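Local coordinates for protein salicylaldehyde dehydrogenase NahF (Pseudomonas putida, PDB 4JZ6) that probably oxidises salicylaldehyde to salicylate with NAD+ and water, a step in the breakdown of naphthalene, at residues Gly342-Pro347 against Phe398-Val403. Residues are numbered along the deposited sequence; the frame is centred on the assembly and turned at random.
Sequences GPMVSP and FGPITV
The F398-G399-P400 segment of the aldehyde dehydrogenase fold, which runs through an inverse gamma turn (G399-P400-I401) into strand 401-407 of the seven-stranded sheet, is met by M344 from the loop between helices 311-327 and 349-362. A single thioether does most of the touching. SD of M344 lies 3.7 Å from CD of P400. The carbonyl O of F398 is merely nearby, 3.8 Å from M344 SD. With CG anti to its own carbonyl carbon and chi2 extended (-180°), the side chain reaches straight across to the turn, then bends at chi3 (-63°). Methionine suits this place because a long, unbranched chain can extend to the turn and fold its end. The contact is van der Waals, with no hydrogen bond across it; the polarisable sulfur rests on P400 CD and G399 CA. Proline suits the centre of the turn, since its ring restricts phi to near -70° (here -74°), and its CD methylene meets the sulfur. I401 N closes the turn on G399 O at 2.8 Å. Having no side chain, G399 lets M344 SD come to 4.0 Å from its CA. I353 of helix 349-362 also packs on M344, while the side chain of F398 lies about 6 Å from a bound salicylaldehyde. The contact thus joins a connecting loop to the E-x-F-G-P motif of the aldehyde dehydrogenase family, where it enters the catalytic-domain sheet.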
loop_
_atom_site.group_PDB
_atom_site.type_symbol
_atom_site.label_atom_id
_atom_site.label_comp_id
_atom_site.label_asym_id
_atom_site.label_seq_id
_atom_site.Cartn_x
_atom_site.Cartn_y
_atom_site.Cartn_z
ATOM N N GLY A 342 -28.767 20.684 6.618
ATOM C CA GLY A 342 -28.103 21.972 6.674
ATOM C C GLY A 342 -27.672 22.436 5.298
ATOM O O GLY A 342 -27.936 21.766 4.303
ATOM N N PRO A 343 -27.023 23.606 5.223
ATOM C CA PRO A 343 -26.519 24.043 3.918
ATOM C C PRO A 343 -25.311 23.219 3.497
ATOM O O PRO A 343 -24.594 22.703 4.350
ATOM C CB PRO A 343 -26.119 25.500 4.167
ATOM C CG PRO A 343 -25.864 25.578 5.640
ATOM C CD PRO A 343 -26.852 24.636 6.261
ATOM N N MET A 344 -25.097 23.089 2.193
ATOM C CA MET A 344 -23.905 22.424 1.685
ATOM C C MET A 344 -22.694 23.320 1.878
ATOM O O MET A 344 -22.825 24.449 2.339
ATOM C CB MET A 344 -24.085 22.032 0.220
ATOM C CG MET A 344 -25.159 20.984 0.037
ATOM S SD MET A 344 -25.430 20.464 -1.661
ATOM C CE MET A 344 -25.987 21.997 -2.402
ATOM N N VAL A 345 -21.514 22.819 1.530
ATOM C CA VAL A 345 -20.265 23.473 1.921
ATOM C C VAL A 345 -19.914 24.702 1.086
ATOM O O VAL A 345 -19.301 25.645 1.589
ATOM C CB VAL A 345 -19.072 22.475 1.909
ATOM C CG1 VAL A 345 -18.724 22.060 0.486
ATOM C CG2 VAL A 345 -17.856 23.073 2.592
ATOM N N SER A 346 -20.315 24.700 -0.179
ATOM C CA SER A 346 -19.847 25.710 -1.118
ATOM C C SER A 346 -20.951 26.130 -2.073
ATOM O O SER A 346 -21.791 25.312 -2.447
ATOM C CB SER A 346 -18.658 25.158 -1.910
ATOM O OG SER A 346 -18.206 26.068 -2.898
ATOM N N PRO A 347 -20.942 27.407 -2.494
ATOM C CA PRO A 347 -21.936 27.935 -3.442
ATOM C C PRO A 347 -21.727 27.356 -4.837
ATOM O O PRO A 347 -21.917 28.051 -5.834
ATOM C CB PRO A 347 -21.635 29.438 -3.473
ATOM C CG PRO A 347 -20.741 29.701 -2.288
ATOM C CD PRO A 347 -19.986 28.442 -2.062
ATOM N N PHE A 398 -22.155 14.904 -3.764
ATOM C CA PHE A 398 -22.041 15.335 -2.376
ATOM C C PHE A 398 -23.169 16.277 -1.995
ATOM O O PHE A 398 -23.012 17.498 -2.045
ATOM C CB PHE A 398 -20.685 16.005 -2.136
ATOM C CG PHE A 398 -19.821 15.273 -1.152
ATOM C CD1 PHE A 398 -19.572 13.913 -1.306
ATOM C CD2 PHE A 398 -19.259 15.938 -0.073
ATOM C CE1 PHE A 398 -18.781 13.233 -0.397
ATOM C CE2 PHE A 398 -18.462 15.260 0.840
ATOM C CZ PHE A 398 -18.223 13.906 0.678
ATOM N N GLY A 399 -24.307 15.711 -1.611
ATOM C CA GLY A 399 -25.471 16.517 -1.292
ATOM C C GLY A 399 -26.655 15.725 -0.775
ATOM O O GLY A 399 -26.628 14.492 -0.771
ATOM N N PRO A 400 -27.698 16.440 -0.319
ATOM C CA PRO A 400 -28.953 15.854 0.167
ATOM C C PRO A 400 -29.803 15.324 -0.991
ATOM O O PRO A 400 -30.978 15.680 -1.139
ATOM C CB PRO A 400 -29.649 17.039 0.836
ATOM C CG PRO A 400 -29.159 18.229 0.078
ATOM C CD PRO A 400 -27.718 17.914 -0.254
ATOM N N ILE A 401 -29.189 14.482 -1.813
ATOM C CA ILE A 401 -29.870 13.835 -2.921
ATOM C C ILE A 401 -29.414 12.381 -2.959
ATOM O O ILE A 401 -28.291 12.072 -2.556
ATOM C CB ILE A 401 -29.573 14.542 -4.266
ATOM C CG1 ILE A 401 -30.375 13.911 -5.405
ATOM C CG2 ILE A 401 -28.088 14.526 -4.569
ATOM C CD1 ILE A 401 -30.169 14.576 -6.754
ATOM N N THR A 402 -30.295 11.491 -3.405
ATOM C CA THR A 402 -29.969 10.076 -3.512
ATOM C C THR A 402 -30.834 9.410 -4.591
ATOM O O THR A 402 -31.912 9.914 -4.934
ATOM C CB THR A 402 -30.115 9.363 -2.149
ATOM O OG1 THR A 402 -29.405 8.120 -2.174
ATOM C CG2 THR A 402 -31.581 9.121 -1.810
ATOM N N VAL A 403 -30.353 8.290 -5.135
ATOM C CA VAL A 403 -31.020 7.645 -6.266
ATOM C C VAL A 403 -31.513 6.223 -5.987
ATOM O O VAL A 403 -30.889 5.461 -5.242
ATOM C CB VAL A 403 -30.126 7.624 -7.528
ATOM C CG1 VAL A 403 -29.692 9.030 -7.891
ATOM C CG2 VAL A 403 -28.921 6.725 -7.325
#